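Succinate-semialdehyde dehydrogenase (Synechococcus sp., PDB 4ITA) catalyses the oxidation of succinic semialdehyde to succinate, probably using NADP+ as electron acceptor, as a member of the aldehyde dehydrogenase family. Local coordinates at residues 232-243 and 387-397; 284-294 and 336-347. All coordinates share one frame; numbering follows the deposited sequence.

Contact 1 of 2, residues 232-243 and 387-397; sequences GGSDPFVVFPSA and FGLGASAWTND. With NDP (NADPH dihydro-nicotinamide-adenine-dinucleotide phosphate), chain C; EDO (1,2-ethanediol), chain M.
G232 and G233 run against F387 and L389 at the cofactor end of two adjacent parallel strands, 235-239 and 390-394, in the seven-stranded aldehyde dehydrogenase sheet. Glycine suits G232 because its CA lies 3.1 Å from O2D of NADPH, where a side chain would collide with the ribose; L389 CD2 meets the nicotinamide amide nitrogen. S234 lays its CB beside the F387 ring. D235 stands in for a backbone carbonyl: its OD1 takes the G390 N-H at 3.0 Å from above the carboxylate plane and also receives a water bridging to S234 N and L389 N. P236, with no N-H to offer, gives its carbonyl to S392 N. F237, its CG anti to the backbone N (chi1 -168°), has W394 NE1 over one ring face, 3.1 Å from CZ, its ring and the five-membered ring of W394 inclined at 35°; NE1 bonds S392 OG, which G417 O also engages. V238 continues the ladder, N to S392 O and O to W394 N, and packs on A393, on the side covered by F404 of helix 398-407. F240 N reaches W394 O. Past the strand ends, S242 OG accepts N396 N at 2.8 Å, while N396 ND2 reaches S242 O at 2.9 Å and 170°.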
loop_
_atom_site.group_PDB
_atom_site.type_symbol
_atom_site.label_atom_id
_atom_site.label_comp_id
_atom_site.label_asym_id
_atom_site.label_seq_id
_atom_site.Cartn_x
_atom_site.Cartn_y
_atom_site.Cartn_z
ATOM N N GLY A 232 -9.049 3.922 -13.764
ATOM C CA GLY A 232 -9.606 4.956 -14.617
ATOM C C GLY A 232 -10.142 6.165 -13.885
ATOM O O GLY A 232 -10.147 6.228 -12.654
ATOM N N GLY A 233 -10.602 7.142 -14.655
ATOM C CA GLY A 233 -11.183 8.333 -14.065
ATOM C C GLY A 233 -12.287 8.915 -14.920
ATOM O O GLY A 233 -12.498 8.514 -16.060
ATOM N N SER A 234 -13.011 9.870 -14.354
ATOM C CA SER A 234 -13.919 10.696 -15.139
ATOM C C SER A 234 -13.644 12.129 -14.717
ATOM O O SER A 234 -14.472 12.793 -14.076
ATOM C CB SER A 234 -15.377 10.297 -14.898
ATOM O OG SER A 234 -16.229 11.053 -15.748
ATOM N N ASP A 235 -12.454 12.598 -15.061
ATOM C CA ASP A 235 -11.940 13.831 -14.495
ATOM C C ASP A 235 -12.778 15.033 -14.905
ATOM O O ASP A 235 -13.138 15.170 -16.074
ATOM C CB ASP A 235 -10.499 14.068 -14.944
ATOM C CG ASP A 235 -9.509 13.061 -14.374
ATOM O OD1 ASP A 235 -9.900 12.078 -13.701
ATOM O OD2 ASP A 235 -8.304 13.281 -14.615
ATOM N N PRO A 236 -13.059 15.930 -13.953
ATOM C CA PRO A 236 -13.752 17.175 -14.280
ATOM C C PRO A 236 -12.791 18.212 -14.865
ATOM O O PRO A 236 -11.591 18.217 -14.575
ATOM C CB PRO A 236 -14.267 17.637 -12.920
ATOM C CG PRO A 236 -13.232 17.138 -11.965
ATOM C CD PRO A 236 -12.799 15.810 -12.506
ATOM N N PHE A 237 -13.343 19.067 -15.721
ATOM C CA PHE A 237 -12.634 20.203 -16.287
ATOM C C PHE A 237 -13.575 21.376 -16.030
ATOM O O PHE A 237 -14.588 21.546 -16.723
ATOM C CB PHE A 237 -12.407 19.963 -17.785
ATOM C CG PHE A 237 -11.442 20.926 -18.444
ATOM C CD1 PHE A 237 -11.891 22.127 -18.978
ATOM C CD2 PHE A 237 -10.099 20.602 -18.580
ATOM C CE1 PHE A 237 -11.009 22.989 -19.613
ATOM C CE2 PHE A 237 -9.211 21.467 -19.203
ATOM C CZ PHE A 237 -9.671 22.665 -19.724
ATOM N N VAL A 238 -13.273 22.137 -14.985
ATOM C CA VAL A 238 -14.171 23.162 -14.475
ATOM C C VAL A 238 -13.730 24.521 -14.980
ATOM O O VAL A 238 -12.563 24.881 -14.849
ATOM C CB VAL A 238 -14.180 23.161 -12.933
ATOM C CG1 VAL A 238 -15.225 24.132 -12.427
ATOM C CG2 VAL A 238 -14.467 21.758 -12.381
ATOM N N VAL A 239 -14.657 25.269 -15.574
ATOM C CA VAL A 239 -14.324 26.570 -16.140
ATOM C C VAL A 239 -15.178 27.664 -15.523
ATOM O O VAL A 239 -16.400 27.652 -15.649
ATOM C CB VAL A 239 -14.480 26.581 -17.673
ATOM C CG1 VAL A 239 -14.014 27.918 -18.247
ATOM C CG2 VAL A 239 -13.688 25.438 -18.296
ATOM N N PHE A 240 -14.526 28.608 -14.853
ATOM C CA PHE A 240 -15.232 29.658 -14.122
ATOM C C PHE A 240 -15.081 31.038 -14.787
ATOM O O PHE A 240 -14.284 31.193 -15.715
ATOM C CB PHE A 240 -14.837 29.617 -12.632
ATOM C CG PHE A 240 -15.866 28.940 -11.774
ATOM C CD1 PHE A 240 -16.448 27.749 -12.193
ATOM C CD2 PHE A 240 -16.274 29.493 -10.572
ATOM C CE1 PHE A 240 -17.407 27.122 -11.429
ATOM C CE2 PHE A 240 -17.241 28.864 -9.800
ATOM C CZ PHE A 240 -17.811 27.681 -10.229
ATOM N N PRO A 241 -15.872 32.034 -14.343
ATOM C CA PRO A 241 -15.962 33.272 -15.134
ATOM C C PRO A 241 -14.669 34.077 -15.316
ATOM O O PRO A 241 -14.565 34.814 -16.299
ATOM C CB PRO A 241 -17.007 34.093 -14.371
ATOM C CG PRO A 241 -17.857 33.068 -13.690
ATOM C CD PRO A 241 -16.890 32.002 -13.273
ATOM N N SER A 242 -13.703 33.941 -14.415
ATOM C CA SER A 242 -12.456 34.688 -14.548
ATOM C C SER A 242 -11.403 33.948 -15.365
ATOM O O SER A 242 -10.277 34.417 -15.500
ATOM C CB SER A 242 -11.883 35.044 -13.179
ATOM O OG SER A 242 -11.518 33.881 -12.455
ATOM N N ALA A 243 -11.766 32.794 -15.913
ATOM C CA ALA A 243 -10.820 32.012 -16.711
ATOM C C ALA A 243 -10.447 32.678 -18.036
ATOM O O ALA A 243 -11.228 33.447 -18.592
ATOM C CB ALA A 243 -11.386 30.630 -16.975
ATOM N N PHE A 387 -15.058 7.755 -9.216
ATOM C CA PHE A 387 -13.631 7.887 -9.476
ATOM C C PHE A 387 -13.057 9.107 -8.772
ATOM O O PHE A 387 -13.786 9.918 -8.196
ATOM C CB PHE A 387 -13.386 8.009 -10.984
ATOM C CG PHE A 387 -14.147 7.002 -11.805
ATOM C CD1 PHE A 387 -13.785 5.666 -11.800
ATOM C CD2 PHE A 387 -15.229 7.397 -12.575
ATOM C CE1 PHE A 387 -14.494 4.737 -12.555
ATOM C CE2 PHE A 387 -15.937 6.476 -13.341
ATOM C CZ PHE A 387 -15.568 5.147 -13.325
ATOM N N GLY A 388 -11.741 9.243 -8.834
ATOM C CA GLY A 388 -11.074 10.381 -8.228
ATOM C C GLY A 388 -9.620 10.457 -8.632
ATOM O O GLY A 388 -8.730 10.437 -7.777
ATOM N N LEU A 389 -9.369 10.527 -9.933
ATOM C CA LEU A 389 -8.005 10.506 -10.433
ATOM C C LEU A 389 -7.441 11.920 -10.545
ATOM O O LEU A 389 -6.686 12.359 -9.681
ATOM C CB LEU A 389 -7.933 9.745 -11.756
ATOM C CG LEU A 389 -6.520 9.484 -12.270
ATOM C CD1 LEU A 389 -5.611 8.845 -11.202
ATOM C CD2 LEU A 389 -6.595 8.612 -13.496
ATOM N N GLY A 390 -7.815 12.642 -11.598
ATOM C CA GLY A 390 -7.377 14.021 -11.751
ATOM C C GLY A 390 -8.531 15.012 -11.787
ATOM O O GLY A 390 -9.703 14.635 -11.827
ATOM N N ALA A 391 -8.191 16.294 -11.751
ATOM C CA ALA A 391 -9.186 17.353 -11.841
ATOM C C ALA A 391 -8.497 18.609 -12.332
ATOM O O ALA A 391 -7.377 18.910 -11.908
ATOM C CB ALA A 391 -9.835 17.598 -10.483
ATOM N N SER A 392 -9.163 19.337 -13.229
ATOM C CA SER A 392 -8.640 20.601 -13.736
ATOM C C SER A 392 -9.670 21.702 -13.513
ATOM O O SER A 392 -10.860 21.494 -13.763
ATOM C CB SER A 392 -8.336 20.450 -15.228
ATOM O OG SER A 392 -7.891 21.660 -15.814
ATOM N N ALA A 393 -9.222 22.863 -13.035
ATOM C CA ALA A 393 -10.120 23.995 -12.799
ATOM C C ALA A 393 -9.493 25.295 -13.274
ATOM O O ALA A 393 -8.292 25.518 -13.102
ATOM C CB ALA A 393 -10.513 24.085 -11.324
ATOM N N TRP A 394 -10.326 26.136 -13.880
ATOM C CA TRP A 394 -9.880 27.348 -14.559
ATOM C C TRP A 394 -10.527 28.566 -13.922
ATOM O O TRP A 394 -11.740 28.747 -13.986
ATOM C CB TRP A 394 -10.179 27.256 -16.056
ATOM C CG TRP A 394 -9.395 26.147 -16.673
ATOM C CD1 TRP A 394 -9.579 24.807 -16.477
ATOM C CD2 TRP A 394 -8.267 26.277 -17.539
ATOM N NE1 TRP A 394 -8.634 24.098 -17.173
ATOM C CE2 TRP A 394 -7.820 24.973 -17.839
ATOM C CE3 TRP A 394 -7.597 27.369 -18.100
ATOM C CZ2 TRP A 394 -6.729 24.732 -18.680
ATOM C CZ3 TRP A 394 -6.513 27.128 -18.929
ATOM C CH2 TRP A 394 -6.093 25.821 -19.215
ATOM N N THR A 395 -9.695 29.372 -13.278
ATOM C CA THR A 395 -10.144 30.554 -12.563
ATOM C C THR A 395 -8.917 31.342 -12.170
ATOM O O THR A 395 -7.853 30.773 -11.921
ATOM C CB THR A 395 -10.945 30.197 -11.290
ATOM O OG1 THR A 395 -11.114 31.381 -10.499
ATOM C CG2 THR A 395 -10.218 29.140 -10.461
ATOM N N ASN A 396 -9.066 32.659 -12.117
ATOM C CA ASN A 396 -7.981 33.520 -11.684
ATOM C C ASN A 396 -8.296 34.250 -10.389
ATOM O O ASN A 396 -7.617 35.211 -10.022
ATOM C CB ASN A 396 -7.582 34.464 -12.809
ATOM C CG ASN A 396 -6.871 33.732 -13.917
ATOM O OD1 ASN A 396 -5.744 33.273 -13.735
ATOM N ND2 ASN A 396 -7.536 33.570 -15.053
ATOM N N ASP A 397 -9.323 33.771 -9.698
ATOM C CA ASP A 397 -9.656 34.247 -8.361
ATOM C C ASP A 397 -8.923 33.376 -7.345
ATOM O O ASP A 397 -9.167 32.176 -7.277
ATOM C CB ASP A 397 -11.164 34.162 -8.122
ATOM C CG ASP A 397 -11.564 34.689 -6.760
ATOM O OD1 ASP A 397 -11.630 35.927 -6.607
ATOM O OD2 ASP A 397 -11.804 33.883 -5.837
HETATM P PA NDP C . -8.288 -3.638 -18.902
HETATM O O1A NDP C . -8.411 -3.558 -17.408
HETATM O O2A NDP C . -9.297 -4.422 -19.695
HETATM O O5B NDP C . -6.846 -4.232 -19.257
HETATM C C5B NDP C . -5.646 -3.735 -18.652
HETATM C C4B NDP C . -4.663 -4.872 -18.385
HETATM O O4B NDP C . -5.230 -5.753 -17.411
HETATM C C3B NDP C . -4.394 -5.744 -19.606
HETATM O O3B NDP C . -3.059 -6.259 -19.517
HETATM C C2B NDP C . -5.383 -6.880 -19.431
HETATM O O2B NDP C . -4.997 -8.079 -20.090
HETATM C C1B NDP C . -5.279 -7.078 -17.944
HETATM N N9A NDP C . -6.441 -7.724 -17.315
HETATM C C8A NDP C . -7.748 -7.568 -17.605
HETATM N N7A NDP C . -8.504 -8.313 -16.765
HETATM C C5A NDP C . -7.671 -8.933 -15.914
HETATM C C6A NDP C . -7.789 -9.864 -14.781
HETATM N N6A NDP C . -9.005 -10.282 -14.377
HETATM N N1A NDP C . -6.652 -10.265 -14.182
HETATM C C2A NDP C . -5.439 -9.850 -14.573
HETATM N N3A NDP C . -5.251 -9.008 -15.600
HETATM C C4A NDP C . -6.315 -8.536 -16.281
HETATM O O3 NDP C . -8.202 -2.080 -19.359
HETATM P PN NDP C . -8.704 -1.271 -20.675
HETATM O O1N NDP C . -10.075 -1.728 -21.123
HETATM O O2N NDP C . -7.554 -1.238 -21.643
HETATM O O5D NDP C . -8.877 0.208 -20.061
HETATM C C5D NDP C . -7.746 0.933 -19.599
HETATM C C4D NDP C . -8.027 1.490 -18.215
HETATM O O4D NDP C . -6.793 1.862 -17.583
HETATM C C3D NDP C . -8.877 2.745 -18.241
HETATM O O3D NDP C . -9.857 2.697 -17.199
HETATM C C2D NDP C . -7.834 3.823 -18.019
HETATM O O2D NDP C . -8.440 5.011 -17.510
HETATM C C1D NDP C . -6.920 3.163 -17.005
HETATM N N1N NDP C . -5.631 3.866 -16.957
HETATM C C2N NDP C . -5.082 4.197 -15.776
HETATM C C3N NDP C . -4.151 5.231 -15.707
HETATM C C7N NDP C . -3.493 5.608 -14.412
HETATM O O7N NDP C . -2.277 5.788 -14.407
HETATM N N7N NDP C . -4.228 5.745 -13.312
HETATM C C4N NDP C . -3.777 6.023 -16.937
HETATM C C5N NDP C . -4.062 5.237 -18.131
HETATM C C6N NDP C . -4.979 4.190 -18.093
HETATM P P2B NDP C . -5.651 -8.519 -21.490
HETATM O O1X NDP C . -4.957 -9.822 -21.763
HETATM O O2X NDP C . -7.133 -8.681 -21.245
HETATM O O3X NDP C . -5.332 -7.469 -22.510
HETATM C C1 EDO M . -12.333 2.492 -14.800
HETATM O O1 EDO M . -11.494 2.018 -13.735
HETATM C C2 EDO M . -13.653 1.729 -14.765
HETATM O O2 EDO M . -13.431 0.329 -14.964
HETATM O O HOH W 1 -11.619 10.970 -11.996
#

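Contact 2 of 2, residues 284-294 and 336-347; sequences LHLKFASLKIG and LDRAGYFYPPTI. With EDO (1,2-ethanediol), chain G.
F288 and I347 form one end of the tightly packed part of this contact, where the last turns of helix 274-289 lie on the start of strand 346-349. The CD1 methyl of I347 sits over one face of the F288 ring, 4.2 Å from its centroid and displaced toward the rim, a CH-pi contact; CG1 of the same isoleucine lies 3.6 Å from F288 CD2. With its CG1 anti to the carbonyl carbon (chi1 -60°), I347 carries CD1 on to the helix backbone, 3.6 Å from H285 CA. A flat ring and a branched aliphatic chain thus fill the angle between helix and strand. P345 extends the seam: its CB touches F288 CD2, and its CG meets L291 CD1 beyond the helix end. Were F288 an alanine, the I347 methyl would probably lose its aromatic face and a gap would be likely to open beside P345.

I293, though partly exposed, belongs to the packed part too: its CD1 meets CD of the P345 ring at 3.7 Å, its CG2 slides past F342 CD2, and it reaches L336 tip to tip, CG2 to CD1 at 3.9 Å. G294 O lies in the plane of the F342 ring at its edge, 3.4 Å from CE2. The loose, solvent side is R338, which folds back at chi3 (-74°) to lay NE over a face of F342, while its NH2 comes only within 3.8 Å of G294 CA; a long, flexible, charged chain can cover a ring here and still keep its head near water.

Helix 245-257 flanks the helix end through T253, which touches L284 and F288, and strand 328-331 adds L330 against I347 and L331 against F288. Farther along, P305 packs on F342, and helix 309-325 receives Y343.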
loop_
_atom_site.group_PDB
_atom_site.type_symbol
_atom_site.label_atom_id
_atom_site.label_comp_id
_atom_site.label_asym_id
_atom_site.label_seq_id
_atom_site.Cartn_x
_atom_site.Cartn_y
_atom_site.Cartn_z
ATOM N N LEU A 284 -15.940 25.197 -27.826
ATOM C CA LEU A 284 -15.542 23.795 -27.695
ATOM C C LEU A 284 -16.097 22.996 -28.873
ATOM O O LEU A 284 -15.406 22.172 -29.479
ATOM C CB LEU A 284 -16.068 23.223 -26.377
ATOM C CG LEU A 284 -15.541 21.833 -26.014
ATOM C CD1 LEU A 284 -14.120 21.939 -25.492
ATOM C CD2 LEU A 284 -16.453 21.154 -24.999
ATOM N N HIS A 285 -17.363 23.254 -29.184
ATOM C CA HIS A 285 -18.048 22.674 -30.332
ATOM C C HIS A 285 -17.246 22.926 -31.614
ATOM O O HIS A 285 -16.943 22.002 -32.364
ATOM C CB HIS A 285 -19.440 23.314 -30.421
ATOM C CG HIS A 285 -20.338 22.725 -31.462
ATOM N ND1 HIS A 285 -21.630 23.166 -31.647
ATOM C CD2 HIS A 285 -20.145 21.738 -32.370
ATOM C CE1 HIS A 285 -22.194 22.478 -32.621
ATOM N NE2 HIS A 285 -21.313 21.605 -33.079
ATOM N N LEU A 286 -16.874 24.181 -31.848
ATOM C CA LEU A 286 -16.081 24.544 -33.019
ATOM C C LEU A 286 -14.727 23.831 -33.067
ATOM O O LEU A 286 -14.312 23.347 -34.120
ATOM C CB LEU A 286 -15.889 26.063 -33.054
ATOM C CG LEU A 286 -17.176 26.863 -33.289
ATOM C CD1 LEU A 286 -16.951 28.334 -32.952
ATOM C CD2 LEU A 286 -17.652 26.710 -34.724
ATOM N N LYS A 287 -14.041 23.759 -31.929
ATOM C CA LYS A 287 -12.727 23.125 -31.901
ATOM C C LYS A 287 -12.836 21.624 -32.190
ATOM O O LYS A 287 -12.067 21.072 -32.979
ATOM C CB LYS A 287 -12.031 23.386 -30.560
ATOM C CG LYS A 287 -10.513 23.301 -30.623
ATOM C CD LYS A 287 -9.933 24.445 -31.450
ATOM C CE LYS A 287 -8.475 24.195 -31.813
ATOM N NZ LYS A 287 -7.976 25.160 -32.840
ATOM N N PHE A 288 -13.809 20.961 -31.573
ATOM C CA PHE A 288 -14.000 19.530 -31.809
ATOM C C PHE A 288 -14.364 19.279 -33.272
ATOM O O PHE A 288 -13.910 18.298 -33.872
ATOM C CB PHE A 288 -15.120 18.965 -30.931
ATOM C CG PHE A 288 -14.708 18.583 -29.523
ATOM C CD1 PHE A 288 -13.896 19.401 -28.754
ATOM C CD2 PHE A 288 -15.211 17.420 -28.952
ATOM C CE1 PHE A 288 -13.562 19.044 -27.444
ATOM C CE2 PHE A 288 -14.881 17.063 -27.647
ATOM C CZ PHE A 288 -14.060 17.879 -26.897
ATOM N N ALA A 289 -15.186 20.165 -33.838
ATOM C CA ALA A 289 -15.739 19.961 -35.174
ATOM C C ALA A 289 -14.675 19.920 -36.265
ATOM O O ALA A 289 -14.866 19.281 -37.297
ATOM C CB ALA A 289 -16.782 21.032 -35.486
ATOM N N SER A 290 -13.554 20.592 -36.033
ATOM C CA SER A 290 -12.517 20.694 -37.052
ATOM C C SER A 290 -11.260 19.857 -36.786
ATOM O O SER A 290 -10.247 20.012 -37.467
ATOM C CB SER A 290 -12.196 22.164 -37.330
ATOM O OG SER A 290 -13.288 22.775 -38.003
ATOM N N LEU A 291 -11.331 18.954 -35.811
ATOM C CA LEU A 291 -10.244 18.001 -35.611
ATOM C C LEU A 291 -10.130 17.079 -36.825
ATOM O O LEU A 291 -11.135 16.684 -37.405
ATOM C CB LEU A 291 -10.473 17.185 -34.337
ATOM C CG LEU A 291 -10.399 17.996 -33.043
ATOM C CD1 LEU A 291 -10.821 17.147 -31.851
ATOM C CD2 LEU A 291 -8.999 18.553 -32.830
ATOM N N LYS A 292 -8.902 16.745 -37.210
ATOM C CA LYS A 292 -8.687 15.890 -38.374
ATOM C C LYS A 292 -8.703 14.420 -37.981
ATOM O O LYS A 292 -7.892 13.977 -37.162
ATOM C CB LYS A 292 -7.372 16.235 -39.069
ATOM C CG LYS A 292 -7.228 15.577 -40.434
ATOM C CD LYS A 292 -6.045 16.131 -41.199
ATOM C CE LYS A 292 -6.285 16.081 -42.703
ATOM N NZ LYS A 292 -5.164 16.697 -43.473
ATOM N N ILE A 293 -9.632 13.672 -38.562
ATOM C CA ILE A 293 -9.755 12.246 -38.304
ATOM C C ILE A 293 -9.160 11.484 -39.480
ATOM O O ILE A 293 -9.444 11.797 -40.636
ATOM C CB ILE A 293 -11.234 11.845 -38.129
ATOM C CG1 ILE A 293 -11.935 12.790 -37.148
ATOM C CG2 ILE A 293 -11.355 10.387 -37.679
ATOM C CD1 ILE A 293 -13.454 12.679 -37.157
ATOM N N GLY A 294 -8.331 10.486 -39.202
ATOM C CA GLY A 294 -7.752 9.715 -40.285
ATOM C C GLY A 294 -6.649 8.777 -39.850
ATOM O O GLY A 294 -6.573 8.376 -38.688
ATOM N N LEU A 336 -18.005 6.109 -37.355
ATOM C CA LEU A 336 -17.832 6.539 -38.737
ATOM C C LEU A 336 -18.009 5.361 -39.684
ATOM O O LEU A 336 -17.682 4.226 -39.343
ATOM C CB LEU A 336 -16.463 7.184 -38.944
ATOM C CG LEU A 336 -16.228 8.438 -38.102
ATOM C CD1 LEU A 336 -14.969 9.153 -38.549
ATOM C CD2 LEU A 336 -17.423 9.373 -38.181
ATOM N N ASP A 337 -18.538 5.640 -40.870
ATOM C CA ASP A 337 -18.730 4.610 -41.879
ATOM C C ASP A 337 -17.453 4.433 -42.690
ATOM O O ASP A 337 -17.339 4.933 -43.810
ATOM C CB ASP A 337 -19.892 4.976 -42.803
ATOM C CG ASP A 337 -20.246 3.859 -43.760
ATOM O OD1 ASP A 337 -20.807 4.157 -44.834
ATOM O OD2 ASP A 337 -19.967 2.685 -43.433
ATOM N N ARG A 338 -16.490 3.729 -42.108
ATOM C CA ARG A 338 -15.216 3.482 -42.770
ATOM C C ARG A 338 -14.495 2.328 -42.101
ATOM O O ARG A 338 -14.857 1.911 -40.999
ATOM C CB ARG A 338 -14.336 4.723 -42.704
ATOM C CG ARG A 338 -13.936 5.086 -41.287
ATOM C CD ARG A 338 -13.349 6.477 -41.226
ATOM N NE ARG A 338 -12.006 6.536 -41.785
ATOM C CZ ARG A 338 -11.322 7.663 -41.962
ATOM N NH1 ARG A 338 -11.865 8.825 -41.624
ATOM N NH2 ARG A 338 -10.100 7.628 -42.475
ATOM N N ALA A 339 -13.469 1.823 -42.775
ATOM C CA ALA A 339 -12.624 0.776 -42.220
ATOM C C ALA A 339 -11.899 1.282 -40.980
ATOM O O ALA A 339 -11.500 2.445 -40.912
ATOM C CB ALA A 339 -11.620 0.300 -43.259
ATOM N N GLY A 340 -11.731 0.397 -40.008
ATOM C CA GLY A 340 -11.062 0.760 -38.772
ATOM C C GLY A 340 -12.050 1.188 -37.709
ATOM O O GLY A 340 -13.197 1.526 -38.008
ATOM N N TYR A 341 -11.606 1.193 -36.459
ATOM C CA TYR A 341 -12.511 1.401 -35.331
ATOM C C TYR A 341 -12.728 2.884 -35.009
ATOM O O TYR A 341 -12.496 3.319 -33.880
ATOM C CB TYR A 341 -11.991 0.662 -34.093
ATOM C CG TYR A 341 -11.561 -0.764 -34.352
ATOM C CD1 TYR A 341 -12.352 -1.629 -35.101
ATOM C CD2 TYR A 341 -10.352 -1.241 -33.858
ATOM C CE1 TYR A 341 -11.953 -2.933 -35.341
ATOM C CE2 TYR A 341 -9.947 -2.539 -34.093
ATOM C CZ TYR A 341 -10.750 -3.379 -34.830
ATOM O OH TYR A 341 -10.341 -4.673 -35.062
ATOM N N PHE A 342 -13.184 3.647 -36.000
ATOM C CA PHE A 342 -13.272 5.097 -35.882
ATOM C C PHE A 342 -14.554 5.568 -35.209
ATOM O O PHE A 342 -15.657 5.159 -35.582
ATOM C CB PHE A 342 -13.124 5.759 -37.256
ATOM C CG PHE A 342 -11.711 5.773 -37.775
ATOM C CD1 PHE A 342 -11.240 4.753 -38.592
ATOM C CD2 PHE A 342 -10.855 6.813 -37.451
ATOM C CE1 PHE A 342 -9.939 4.769 -39.069
ATOM C CE2 PHE A 342 -9.555 6.836 -37.917
ATOM C CZ PHE A 342 -9.096 5.812 -38.731
ATOM N N TYR A 343 -14.384 6.427 -34.208
ATOM C CA TYR A 343 -15.484 7.123 -33.546
ATOM C C TYR A 343 -15.123 8.607 -33.484
ATOM O O TYR A 343 -14.009 8.958 -33.101
ATOM C CB TYR A 343 -15.709 6.562 -32.138
ATOM C CG TYR A 343 -17.075 6.886 -31.590
ATOM C CD1 TYR A 343 -18.145 6.027 -31.798
ATOM C CD2 TYR A 343 -17.306 8.057 -30.884
ATOM C CE1 TYR A 343 -19.404 6.318 -31.318
ATOM C CE2 TYR A 343 -18.569 8.360 -30.401
ATOM C CZ TYR A 343 -19.610 7.487 -30.619
ATOM O OH TYR A 343 -20.859 7.791 -30.130
ATOM N N PRO A 344 -16.050 9.491 -33.886
ATOM C CA PRO A 344 -15.718 10.914 -34.018
ATOM C C PRO A 344 -15.762 11.664 -32.691
ATOM O O PRO A 344 -16.452 11.234 -31.763
ATOM C CB PRO A 344 -16.840 11.431 -34.921
ATOM C CG PRO A 344 -18.007 10.604 -34.524
ATOM C CD PRO A 344 -17.443 9.223 -34.269
ATOM N N PRO A 345 -15.022 12.777 -32.596
ATOM C CA PRO A 345 -15.198 13.696 -31.466
ATOM C C PRO A 345 -16.677 13.997 -31.262
ATOM O O PRO A 345 -17.390 14.302 -32.221
ATOM C CB PRO A 345 -14.447 14.944 -31.928
ATOM C CG PRO A 345 -13.346 14.393 -32.794
ATOM C CD PRO A 345 -13.982 13.243 -33.533
ATOM N N THR A 346 -17.127 13.898 -30.018
ATOM C CA THR A 346 -18.543 13.955 -29.702
ATOM C C THR A 346 -18.755 14.817 -28.469
ATOM O O THR A 346 -17.946 14.795 -27.542
ATOM C CB THR A 346 -19.093 12.535 -29.443
ATOM O OG1 THR A 346 -18.976 11.750 -30.633
ATOM C CG2 THR A 346 -20.556 12.556 -29.003
ATOM N N ILE A 347 -19.844 15.584 -28.463
ATOM C CA ILE A 347 -20.213 16.373 -27.297
ATOM C C ILE A 347 -21.658 16.080 -26.936
ATOM O O ILE A 347 -22.543 16.177 -27.796
ATOM C CB ILE A 347 -20.036 17.886 -27.545
ATOM C CG1 ILE A 347 -18.571 18.215 -27.872
ATOM C CG2 ILE A 347 -20.539 18.691 -26.343
ATOM C CD1 ILE A 347 -18.354 19.637 -28.376
HETATM C C1 EDO G . -14.884 -1.969 -37.764
HETATM O O1 EDO G . -15.417 -0.714 -37.321
HETATM C C2 EDO G . -14.320 -1.814 -39.174
HETATM O O2 EDO G . -15.159 -0.916 -39.910
#

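In the fold
Contacts 1 and 2 both reach the same seven-stranded mixed sheet, their centres about 24 Å apart and their nearest atoms about 7 Å apart without touching. Contact 1 joins strands 235-239 and 390-394 directly, whereas contact 2 lies where helix 274-289 and the chain after it meet strand 346-349, next to the edge strand 328-331. Across the sheet, strands 366-372 and 267-273 separate 346-349 from 235-239. Along the chain contact 2 is nested within contact 1: 232-243, 284-294, 336-347, then 387-397. The outer pairing therefore closes a long excursion that builds much of the sheet, and it alone of the two reaches NADPH.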